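PDB 3ISM: CG4930, which inhibits the endonuclease EndoG in Drosophila by binding it in a complex, and is probably a ribonuclease inhibitor. Local coordinates for residues 37-42 / 60-65; 68-73 / 89-94; 94-99 / 105-110; 125-130 / 155-160. The protein carries 1 engineered substitution. All blocks are in the same frame, centred on the assembly; numbering follows the deposited sequence. Where two conformers were deposited one is given.

Contact 1: residues 37-42 / 60-65; sequences QKLIET and DRTAAA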
# COMPACT_ATOMS: atom_id res chain seq x y z
N GLN C 37 35.38 -0.12 -10.74
CA GLN C 37 34.25 0.52 -10.08
C GLN C 37 33.68 1.70 -10.87
O GLN C 37 32.48 1.96 -10.80
CB GLN C 37 34.64 0.96 -8.65
CG GLN C 37 34.74 -0.20 -7.64
CD GLN C 37 35.21 0.23 -6.25
OE1 GLN C 37 36.11 1.06 -6.10
NE2 GLN C 37 34.61 -0.34 -5.21
N LYS C 38 34.53 2.41 -11.61
CA LYS C 38 34.07 3.59 -12.36
C LYS C 38 33.23 3.16 -13.55
O LYS C 38 32.22 3.78 -13.86
CB LYS C 38 35.23 4.48 -12.81
CG LYS C 38 34.81 5.85 -13.35
CD LYS C 38 35.98 6.59 -14.01
CE LYS C 38 35.48 7.77 -14.84
NZ LYS C 38 36.61 8.48 -15.52
N LEU C 39 33.65 2.07 -14.19
CA LEU C 39 32.91 1.49 -15.31
C LEU C 39 31.53 0.98 -14.89
O LEU C 39 30.54 1.25 -15.55
CB LEU C 39 33.73 0.37 -15.96
CG LEU C 39 35.05 0.76 -16.63
CD1 LEU C 39 35.85 -0.50 -16.94
CD2 LEU C 39 34.82 1.62 -17.88
N ILE C 40 31.47 0.22 -13.79
CA ILE C 40 30.20 -0.21 -13.21
C ILE C 40 29.30 0.98 -12.88
O ILE C 40 28.13 1.01 -13.24
CB ILE C 40 30.43 -1.07 -11.94
CG1 ILE C 40 31.29 -2.28 -12.28
CG2 ILE C 40 29.09 -1.50 -11.30
CD1 ILE C 40 30.61 -3.27 -13.27
N GLU C 41 29.88 1.97 -12.20
CA GLU C 41 29.12 3.11 -11.70
C GLU C 41 28.50 3.93 -12.82
O GLU C 41 27.37 4.40 -12.70
CB GLU C 41 30.02 3.97 -10.83
CG GLU C 41 29.43 5.28 -10.36
CD GLU C 41 30.50 6.26 -9.93
OE1 GLU C 41 31.63 5.80 -9.60
OE2 GLU C 41 30.22 7.48 -9.92
N THR C 42 29.23 4.08 -13.92
CA THR C 42 28.79 4.91 -15.05
C THR C 42 28.04 4.13 -16.16
O THR C 42 27.18 4.69 -16.83
CB THR C 42 29.99 5.66 -15.66
OG1 THR C 42 31.00 4.72 -16.03
CG2 THR C 42 30.58 6.64 -14.65
N ASP C 60 28.80 -7.22 -19.18
CA ASP C 60 29.60 -8.31 -19.77
C ASP C 60 30.97 -7.81 -20.25
O ASP C 60 31.98 -8.49 -20.04
CB ASP C 60 28.84 -8.98 -20.91
CG ASP C 60 29.58 -10.20 -21.49
OD1 ASP C 60 30.71 -10.06 -22.00
OD2 ASP C 60 29.00 -11.30 -21.46
N ARG C 61 31.02 -6.62 -20.86
CA ARG C 61 32.28 -6.01 -21.28
C ARG C 61 33.14 -5.53 -20.10
O ARG C 61 34.36 -5.57 -20.18
CB ARG C 61 32.04 -4.84 -22.23
CG ARG C 61 31.59 -5.22 -23.64
CD ARG C 61 32.74 -5.79 -24.49
NE ARG C 61 33.83 -4.83 -24.72
CZ ARG C 61 33.81 -3.88 -25.66
NH1 ARG C 61 32.77 -3.73 -26.47
NH2 ARG C 61 34.85 -3.05 -25.79
N THR C 62 32.53 -5.05 -19.04
CA THR C 62 33.30 -4.71 -17.84
C THR C 62 33.87 -5.97 -17.16
O THR C 62 35.06 -6.02 -16.79
CB THR C 62 32.47 -3.85 -16.84
OG1 THR C 62 31.89 -2.74 -17.54
CG2 THR C 62 33.39 -3.33 -15.74
N ALA C 63 33.01 -6.98 -17.00
CA ALA C 63 33.41 -8.26 -16.44
C ALA C 63 34.61 -8.85 -17.20
O ALA C 63 35.55 -9.35 -16.57
CB ALA C 63 32.24 -9.23 -16.48
N ALA C 64 34.56 -8.82 -18.53
CA ALA C 64 35.59 -9.44 -19.37
C ALA C 64 36.92 -8.72 -19.20
O ALA C 64 37.98 -9.35 -19.17
CB ALA C 64 35.17 -9.47 -20.85
N ALA C 65 36.86 -7.40 -19.09
CA ALA C 65 38.07 -6.62 -18.83
C ALA C 65 38.65 -6.92 -17.43
O ALA C 65 39.88 -7.00 -17.25
CB ALA C 65 37.77 -5.13 -18.98
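Thr62 brings its methyl group against two neighbouring side chains of residues 37-42, Leu39 and Ile40, and nearly everything that passes between the two helical segments runs through that one carbon. CG2 of Thr62 lies 3.7 Å from CB of Leu39, so the leucine is met close to its root, while its CD1 reaches the same methyl from further along the branch. From the other neighbour it is the end of the chain that arrives: CD1 of Ile40 stands 3.7 Å from CG2 of Thr62, although the CB of this isoleucine does not itself point at the opposing helix. Both pairs of side chains meet at a slant. The contact sets helix 32-43 against helix 52-75, two early helices of an all-helical domain related to the Ku C-terminal domain. Threonine suits the spot because its two branches do different work. CG2 is anti to the backbone N of Thr62, with OG1 swung beside that nitrogen (chi1 -51°), and the hydroxyl hydrogen-bonds to the carbonyl of Asn58, one turn earlier, leaving the methyl for the apolar neighbours. Around the pair, Leu39 also packs on Ile27 and Ile40 on Asp98 of helix 81-102.

Contact 2: residues 68-73 / 89-94; sequences DVIWRL and SQLLEE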
# COMPACT_ATOMS: atom_id res chain seq x y z
N ASP C 68 40.42 -10.39 -17.50
CA ASP C 68 41.70 -10.29 -18.23
C ASP C 68 42.81 -9.79 -17.31
O ASP C 68 43.88 -10.38 -17.22
CB ASP C 68 41.55 -9.34 -19.41
CG ASP C 68 42.87 -9.08 -20.13
OD1 ASP C 68 43.59 -10.06 -20.46
OD2 ASP C 68 43.20 -7.90 -20.39
N VAL C 69 42.53 -8.68 -16.62
CA VAL C 69 43.46 -8.03 -15.72
C VAL C 69 43.81 -8.90 -14.50
O VAL C 69 44.97 -8.97 -14.10
CB VAL C 69 42.91 -6.63 -15.32
CG1 VAL C 69 43.58 -6.10 -14.08
CG2 VAL C 69 43.12 -5.66 -16.46
N ILE C 70 42.82 -9.56 -13.92
CA ILE C 70 43.07 -10.47 -12.80
C ILE C 70 44.06 -11.57 -13.23
O ILE C 70 44.99 -11.91 -12.49
CB ILE C 70 41.78 -11.11 -12.29
CG1 ILE C 70 40.93 -10.08 -11.52
CG2 ILE C 70 42.10 -12.30 -11.37
CD1 ILE C 70 39.43 -10.41 -11.44
N TRP C 71 43.84 -12.10 -14.43
CA TRP C 71 44.67 -13.16 -14.98
C TRP C 71 46.10 -12.67 -15.17
O TRP C 71 47.06 -13.34 -14.80
CB TRP C 71 44.09 -13.67 -16.31
CG TRP C 71 44.69 -14.97 -16.76
CD1 TRP C 71 45.86 -15.14 -17.44
CD2 TRP C 71 44.13 -16.28 -16.57
NE1 TRP C 71 46.08 -16.48 -17.68
CE2 TRP C 71 45.03 -17.20 -17.16
CE3 TRP C 71 42.96 -16.77 -15.97
CZ2 TRP C 71 44.80 -18.58 -17.17
CZ3 TRP C 71 42.73 -18.14 -15.98
CH2 TRP C 71 43.64 -19.03 -16.58
N ARG C 72 46.24 -11.48 -15.75
CA ARG C 72 47.55 -10.86 -15.90
C ARG C 72 48.25 -10.53 -14.58
O ARG C 72 49.44 -10.79 -14.43
CB ARG C 72 47.46 -9.64 -16.82
CG ARG C 72 47.14 -10.04 -18.26
CD ARG C 72 47.33 -8.92 -19.26
NE ARG C 72 46.34 -7.86 -19.12
CZ ARG C 72 46.66 -6.57 -18.96
NH1 ARG C 72 47.94 -6.21 -18.93
NH2 ARG C 72 45.70 -5.66 -18.85
N LEU C 73 47.50 -10.02 -13.60
CA LEU C 73 48.10 -9.66 -12.31
C LEU C 73 48.68 -10.89 -11.61
O LEU C 73 49.70 -10.81 -10.95
CB LEU C 73 47.09 -8.96 -11.40
CG LEU C 73 46.77 -7.52 -11.81
CD1 LEU C 73 45.46 -7.09 -11.19
CD2 LEU C 73 47.89 -6.55 -11.47
N SER C 89 43.36 -9.99 -5.94
CA SER C 89 42.45 -10.38 -4.86
C SER C 89 41.31 -9.36 -4.68
O SER C 89 40.13 -9.71 -4.68
CB SER C 89 43.28 -10.55 -3.58
OG SER C 89 42.46 -10.83 -2.46
N GLN C 90 41.69 -8.08 -4.55
CA GLN C 90 40.72 -7.00 -4.39
C GLN C 90 39.79 -6.84 -5.59
O GLN C 90 38.59 -6.67 -5.41
CB GLN C 90 41.44 -5.68 -4.12
CG GLN C 90 42.15 -5.62 -2.78
CD GLN C 90 42.73 -4.25 -2.49
OE1 GLN C 90 42.20 -3.23 -2.93
NE2 GLN C 90 43.83 -4.22 -1.73
N LEU C 91 40.33 -6.88 -6.80
CA LEU C 91 39.51 -6.82 -8.02
C LEU C 91 38.60 -8.05 -8.12
O LEU C 91 37.41 -7.92 -8.44
CB LEU C 91 40.37 -6.66 -9.29
CG LEU C 91 39.62 -6.58 -10.65
CD1 LEU C 91 38.59 -5.48 -10.66
CD2 LEU C 91 40.59 -6.38 -11.81
N LEU C 92 39.14 -9.23 -7.83
CA LEU C 92 38.34 -10.46 -7.90
C LEU C 92 37.13 -10.40 -6.96
O LEU C 92 36.02 -10.73 -7.36
CB LEU C 92 39.19 -11.69 -7.59
CG LEU C 92 38.56 -13.08 -7.74
CD1 LEU C 92 38.05 -13.27 -9.14
CD2 LEU C 92 39.60 -14.15 -7.41
N GLU C 93 37.37 -9.97 -5.73
CA GLU C 93 36.32 -9.80 -4.74
C GLU C 93 35.22 -8.82 -5.19
O GLU C 93 34.04 -9.14 -5.13
CB GLU C 93 36.93 -9.34 -3.42
CG GLU C 93 35.98 -9.43 -2.27
CD GLU C 93 36.68 -9.80 -0.97
OE1 GLU C 93 37.91 -9.54 -0.81
OE2 GLU C 93 35.98 -10.37 -0.10
N GLU C 94 35.62 -7.62 -5.61
CA GLU C 94 34.68 -6.63 -6.13
C GLU C 94 33.93 -7.16 -7.35
O GLU C 94 32.69 -7.06 -7.43
CB GLU C 94 35.40 -5.33 -6.49
CG GLU C 94 34.49 -4.19 -6.92
CD GLU C 94 33.71 -3.57 -5.78
OE1 GLU C 94 34.19 -3.61 -4.63
OE2 GLU C 94 32.62 -3.02 -6.04
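Ile70 and Leu91 form the close part of this helix pair, the isoleucine lying obliquely across the leucine with its CG1 3.7 Å from CD2 of Leu91. That same CD2 is shared with Val69, whose CG1 sits 3.8 Å away and whose side chain crosses Leu91 at about a right angle. The outer end of Ile70 goes past Leu91 to the next residue: its CD1 comes within 3.7 Å of CA of Leu92, against the backbone of the facing helix, and meets CD1 of Leu92 at 3.9 Å. The first torsion of Leu91 (chi1 -180°) turns its branch away from the backbone nitrogen, which brings its CD2 up against both Val69 and Ile70. Branched aliphatic residues suit such a seam, since each offers methyls in more than one direction. Segments 68-73 and 89-94 belong to consecutive helices, 52-75 and 81-102, which run antiparallel at 153° with local axes 9.7 Å apart, as in a helical hairpin.

On the outward faces several residues are polar or charged. Asp68 and Arg72, one turn apart, form a salt bridge along their own helix, but the bond from NE of Arg72 to OD2 of Asp68 is weak at 3.4 Å. Gln90 and Glu93 are exposed, and Glu94 makes a salt bridge to Arg94 of the CG8862 chain. The touching residues are all buried and wholly aliphatic, so adhesion here rests on dispersion and the exclusion of water, while charge is kept for the outer faces and for the partner protein.

Contact 3: residues 94-99 / 105-110; sequences EYRGDA and TPYNEW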
# COMPACT_ATOMS: atom_id res chain seq x y z
N GLU C 94 35.62 -7.62 -5.61
CA GLU C 94 34.68 -6.63 -6.13
C GLU C 94 33.93 -7.16 -7.35
O GLU C 94 32.69 -7.06 -7.43
CB GLU C 94 35.40 -5.33 -6.49
CG GLU C 94 34.49 -4.19 -6.92
CD GLU C 94 33.71 -3.57 -5.78
OE1 GLU C 94 34.19 -3.61 -4.63
OE2 GLU C 94 32.62 -3.02 -6.04
N TYR C 95 34.67 -7.73 -8.30
CA TYR C 95 34.04 -8.26 -9.51
C TYR C 95 33.01 -9.38 -9.19
O TYR C 95 31.87 -9.32 -9.67
CB TYR C 95 35.06 -8.67 -10.57
CG TYR C 95 34.52 -9.64 -11.60
CD1 TYR C 95 33.33 -9.37 -12.28
CD2 TYR C 95 35.18 -10.83 -11.88
CE1 TYR C 95 32.83 -10.28 -13.20
CE2 TYR C 95 34.68 -11.72 -12.81
CZ TYR C 95 33.51 -11.43 -13.47
OH TYR C 95 33.01 -12.30 -14.40
N ARG C 96 33.41 -10.35 -8.36
CA ARG C 96 32.50 -11.42 -7.93
C ARG C 96 31.20 -10.91 -7.28
O ARG C 96 30.11 -11.46 -7.51
CB ARG C 96 33.21 -12.35 -6.93
CG ARG C 96 32.37 -13.56 -6.52
CD ARG C 96 33.13 -14.47 -5.57
NE ARG C 96 32.47 -15.77 -5.43
CZ ARG C 96 31.43 -15.99 -4.63
NH1 ARG C 96 30.93 -15.00 -3.88
NH2 ARG C 96 30.89 -17.19 -4.56
N GLY C 97 31.32 -9.86 -6.47
CA GLY C 97 30.18 -9.26 -5.79
C GLY C 97 29.15 -8.75 -6.78
O GLY C 97 27.95 -8.87 -6.56
N ASP C 98 29.63 -8.18 -7.88
CA ASP C 98 28.75 -7.75 -8.97
C ASP C 98 28.22 -8.93 -9.78
O ASP C 98 27.03 -8.95 -10.14
CB ASP C 98 29.47 -6.76 -9.88
CG ASP C 98 29.68 -5.43 -9.22
OD1 ASP C 98 28.83 -5.05 -8.40
OD2 ASP C 98 30.68 -4.76 -9.50
N ALA C 99 29.09 -9.89 -10.08
CA ALA C 99 28.68 -11.06 -10.85
C ALA C 99 27.52 -11.83 -10.20
O ALA C 99 26.65 -12.35 -10.91
CB ALA C 99 29.85 -11.98 -11.10
N THR C 105 26.96 -16.93 -14.23
CA THR C 105 27.43 -17.97 -15.12
C THR C 105 28.83 -17.81 -15.71
O THR C 105 29.61 -18.68 -15.59
CB THR C 105 26.40 -18.36 -16.16
OG1 THR C 105 25.31 -18.96 -15.51
CG2 THR C 105 26.98 -19.34 -17.11
N PRO C 106 29.13 -16.68 -16.32
CA PRO C 106 30.45 -16.42 -16.87
C PRO C 106 31.45 -16.46 -15.75
O PRO C 106 32.47 -17.01 -15.94
CB PRO C 106 30.32 -15.03 -17.44
CG PRO C 106 28.94 -14.86 -17.70
CD PRO C 106 28.12 -15.86 -16.98
N TYR C 107 31.15 -15.92 -14.58
CA TYR C 107 32.07 -15.98 -13.47
C TYR C 107 32.28 -17.44 -13.03
O TYR C 107 33.37 -17.86 -12.86
CB TYR C 107 31.63 -15.12 -12.29
CG TYR C 107 32.59 -15.10 -11.13
CD1 TYR C 107 33.46 -14.08 -10.96
CD2 TYR C 107 32.62 -16.12 -10.22
CE1 TYR C 107 34.32 -14.06 -9.96
CE2 TYR C 107 33.48 -16.11 -9.21
CZ TYR C 107 34.33 -15.08 -9.07
OH TYR C 107 35.21 -15.06 -8.06
N ASN C 108 31.21 -18.18 -12.85
CA ASN C 108 31.30 -19.57 -12.41
C ASN C 108 32.15 -20.48 -13.32
O ASN C 108 32.88 -21.36 -12.83
CB ASN C 108 29.90 -20.15 -12.15
CG ASN C 108 29.24 -19.56 -10.91
OD1 ASN C 108 29.82 -18.71 -10.24
ND2 ASN C 108 28.03 -20.00 -10.61
N GLU C 109 32.08 -20.25 -14.62
CA GLU C 109 32.88 -21.04 -15.56
C GLU C 109 34.34 -20.62 -15.55
O GLU C 109 35.23 -21.45 -15.63
CB GLU C 109 32.32 -20.90 -16.98
CG GLU C 109 30.92 -21.47 -17.13
CD GLU C 109 30.32 -21.17 -18.49
OE1 GLU C 109 31.00 -20.51 -19.32
OE2 GLU C 109 29.16 -21.59 -18.72
N TRP C 110 34.57 -19.31 -15.46
CA TRP C 110 35.92 -18.77 -15.53
C TRP C 110 36.73 -19.05 -14.25
O TRP C 110 37.94 -19.29 -14.31
CB TRP C 110 35.87 -17.27 -15.82
CG TRP C 110 37.20 -16.58 -15.72
CD1 TRP C 110 38.20 -16.57 -16.65
CD2 TRP C 110 37.66 -15.77 -14.63
NE1 TRP C 110 39.26 -15.81 -16.20
CE2 TRP C 110 38.95 -15.31 -14.97
CE3 TRP C 110 37.10 -15.39 -13.39
CZ2 TRP C 110 39.69 -14.49 -14.12
CZ3 TRP C 110 37.85 -14.57 -12.55
CH2 TRP C 110 39.12 -14.14 -12.92
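Tyr95 and Tyr107 bring two phenol rings together obliquely, their planes 58° apart and their centroids separated by 5.2 Å. Seen from Tyr107, the ring atom CE2 of Tyr95 arrives at the edge, near the ring plane, and lies 3.2 Å from CD1 of Tyr107. At the edge of the Tyr95 ring, near its plane, lies CZ3 of Trp110, more loosely. The guanidinium of Arg96 is turned almost perpendicular to the Tyr107 ring, and has the hydroxyl of that tyrosine near its plane. It is the arginine's extended aliphatic stem that does the touching, with CD 3.3 Å from OH of Tyr107. At the root of the ring, CB of Ala99 meets CB of Tyr107 at 3.8 Å, a small residue where the backbones come nearest.

Tyr107 points its ring away from its own backbone nitrogen (chi1 -177°), reaches across to the other helix and delivers its hydroxyl to the carbonyl of Leu136. Arg96 is held by the carbonyl of Gly137 and a salt bridge to Asp143, Tyr95 by Arg67, and Asp98 is salt-bridged to Arg93 of the CG8862 chain. Replacing Tyr107 by an alanine would probably open a gap between Tyr95 and the Arg96 stem and leave the Leu136 carbonyl without this donor. Joined by a short turn, helices 81-102 and 104-120 pack as consecutive, roughly antiparallel helices (133° between the short segments), a helical hairpin of this Ku C-terminal-like all-helical domain.

Contact 4: residues 125-130 / 155-160; sequences DFWRDV and LEFYAH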
# COMPACT_ATOMS: atom_id res chain seq x y z
N ASP C 125 49.34 -20.55 -1.57
CA ASP C 125 48.93 -19.52 -0.60
C ASP C 125 47.73 -18.76 -1.13
O ASP C 125 46.73 -18.61 -0.43
CB ASP C 125 50.08 -18.56 -0.26
CG ASP C 125 51.16 -19.22 0.58
OD1 ASP C 125 50.87 -20.21 1.29
OD2 ASP C 125 52.32 -18.74 0.53
N PHE C 126 47.80 -18.31 -2.38
CA PHE C 126 46.66 -17.66 -3.04
C PHE C 126 45.42 -18.59 -3.08
O PHE C 126 44.30 -18.13 -2.86
CB PHE C 126 47.02 -17.18 -4.45
CG PHE C 126 45.92 -16.42 -5.15
CD1 PHE C 126 45.70 -15.08 -4.87
CD2 PHE C 126 45.12 -17.04 -6.11
CE1 PHE C 126 44.68 -14.37 -5.52
CE2 PHE C 126 44.11 -16.34 -6.76
CZ PHE C 126 43.88 -15.01 -6.46
N TRP C 127 45.63 -19.88 -3.33
CA TRP C 127 44.53 -20.84 -3.33
C TRP C 127 43.90 -20.90 -1.93
O TRP C 127 42.71 -20.70 -1.80
CB TRP C 127 44.97 -22.22 -3.82
CG TRP C 127 43.97 -23.35 -3.64
CD1 TRP C 127 44.16 -24.48 -2.90
CD2 TRP C 127 42.64 -23.44 -4.18
NE1 TRP C 127 43.04 -25.28 -2.95
CE2 TRP C 127 42.10 -24.67 -3.73
CE3 TRP C 127 41.86 -22.61 -5.00
CZ2 TRP C 127 40.81 -25.08 -4.08
CZ3 TRP C 127 40.58 -23.02 -5.33
CH2 TRP C 127 40.07 -24.25 -4.88
N ARG C 128 44.73 -21.12 -0.92
CA ARG C 128 44.27 -21.25 0.46
C ARG C 128 43.74 -19.95 1.09
O ARG C 128 42.66 -19.94 1.68
CB ARG C 128 45.36 -21.84 1.35
CG ARG C 128 45.65 -23.31 1.07
CD ARG C 128 46.59 -23.92 2.11
NE ARG C 128 47.88 -23.24 2.12
CZ ARG C 128 48.99 -23.72 1.57
NH1 ARG C 128 48.99 -24.92 0.98
NH2 ARG C 128 50.11 -23.02 1.63
N ASP C 129 44.49 -18.86 0.94
CA ASP C 129 44.21 -17.62 1.67
C ASP C 129 43.18 -16.74 0.96
O ASP C 129 42.44 -16.01 1.61
CB ASP C 129 45.49 -16.81 1.89
CG ASP C 129 46.56 -17.59 2.65
OD1 ASP C 129 46.20 -18.46 3.46
OD2 ASP C 129 47.77 -17.31 2.42
N VAL C 130 43.16 -16.81 -0.36
CA VAL C 130 42.26 -15.98 -1.13
C VAL C 130 41.05 -16.76 -1.66
O VAL C 130 39.92 -16.53 -1.19
CB VAL C 130 42.99 -15.19 -2.26
CG1 VAL C 130 42.01 -14.33 -3.01
CG2 VAL C 130 44.10 -14.31 -1.66
N LEU C 155 30.71 -27.31 -3.60
CA LEU C 155 31.59 -27.87 -2.59
C LEU C 155 32.86 -28.42 -3.20
O LEU C 155 33.96 -28.27 -2.66
CB LEU C 155 30.85 -29.03 -1.92
CG LEU C 155 31.38 -29.50 -0.57
CD1 LEU C 155 30.66 -28.73 0.54
CD2 LEU C 155 31.14 -31.00 -0.42
N GLU C 156 32.69 -29.05 -4.36
CA GLU C 156 33.71 -29.79 -5.09
C GLU C 156 34.80 -28.88 -5.65
O GLU C 156 35.95 -29.28 -5.83
CB GLU C 156 33.03 -30.58 -6.23
CG GLU C 156 31.88 -31.52 -5.78
CD GLU C 156 30.56 -30.82 -5.40
OE1 GLU C 156 30.40 -29.60 -5.60
OE2 GLU C 156 29.66 -31.52 -4.89
N PHE C 157 34.39 -27.65 -5.97
CA PHE C 157 35.31 -26.64 -6.48
C PHE C 157 36.52 -26.50 -5.53
O PHE C 157 37.66 -26.37 -5.97
CB PHE C 157 34.61 -25.28 -6.62
CG PHE C 157 35.56 -24.12 -6.92
CD1 PHE C 157 35.90 -23.79 -8.22
CD2 PHE C 157 36.09 -23.35 -5.89
CE1 PHE C 157 36.77 -22.74 -8.50
CE2 PHE C 157 36.97 -22.31 -6.15
CZ PHE C 157 37.30 -22.00 -7.46
N TYR C 158 36.23 -26.54 -4.23
CA TYR C 158 37.18 -26.19 -3.20
C TYR C 158 38.02 -27.39 -2.72
O TYR C 158 39.00 -27.20 -2.00
CB TYR C 158 36.42 -25.60 -2.00
CG TYR C 158 35.78 -24.24 -2.26
CD1 TYR C 158 34.43 -24.13 -2.59
CD2 TYR C 158 36.52 -23.07 -2.13
CE1 TYR C 158 33.84 -22.87 -2.81
CE2 TYR C 158 35.95 -21.82 -2.34
CZ TYR C 158 34.61 -21.72 -2.67
OH TYR C 158 34.07 -20.47 -2.88
N ALA C 159 37.63 -28.60 -3.11
CA ALA C 159 38.28 -29.83 -2.63
C ALA C 159 39.54 -30.15 -3.40
O ALA C 159 39.61 -31.18 -4.07
CB ALA C 159 37.31 -31.01 -2.69
N HIS C 160 40.53 -29.28 -3.29
CA HIS C 160 41.80 -29.45 -3.99
C HIS C 160 42.92 -28.95 -3.11
O HIS C 160 42.74 -27.97 -2.37
CB HIS C 160 41.78 -28.69 -5.33
CG HIS C 160 40.88 -29.31 -6.35
ND1 HIS C 160 39.55 -28.95 -6.48
CD2 HIS C 160 41.09 -30.31 -7.24
CE1 HIS C 160 38.99 -29.68 -7.43
NE2 HIS C 160 39.90 -30.51 -7.91
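Trp127 and His160 supply the one hydrogen bond between the two segments: the indole NE1 donates to the backbone carbonyl O of His160 over 2.8 Å, with an N-H...O angle of 156°. The acceptor lies in the plane of the indole, whereas the donor stands well above the carbonyl plane. Two more carbonyls line the same edge of the ring, O of Phe157 at 3.4 Å from CH2 of Trp127 and O of Tyr158 at 3.5 Å from CZ2 of Trp127, so the rim faces a curve of backbone oxygens.

Apolar contact is made at the far end of the indole, where CZ3 of Trp127 touches CE2 of Phe157 at 3.8 Å, the two rings inclined to each other at 58°. On the rim nearer NE1, CB of His160 rests against CZ2 of Trp127. A trans first torsion (chi1 170°) carries the indole from helix 124-132 out to residues 155-160.

Within residues 155-160 the turn is also braced by the His160 side chain, whose ND1 donates to O of Phe157, which Arg115 of helix 104-120 grips as well. Ala159 centres an inverse gamma turn. A leucine in place of Trp127 would probably leave the His160 carbonyl without its N-H mate and open a gap beside Phe157. Tryptophan can be buried here because one long side chain offers both a polar N-H for the loop backbone and a broad hydrocarbon surface for an aromatic neighbour.

Overall arrangement
From the N terminus, contact 1 comes first, folding helix 32-43 back on helix 52-75 across the intervening residues. Contact 2 then closes the turn between helix 52-75 and helix 81-102, contact 3 the short link from helix 81-102 to helix 104-120, and contact 4 a longer excursion that brings the loop at 155-160 back to helix 124-132. The four follow in series, none nested in or crossing another, though the ranges of contacts 2 and 3 meet at Glu94, which touches nothing across either. Helix 81-102 lies central: Tyr95 packs on Ala63 of contact 1, Leu92 on Tyr107 and Trp110, and Ser89 on Val130 of contact 4. Contacts 1 and 4 do not touch, their centres about 26 Å apart.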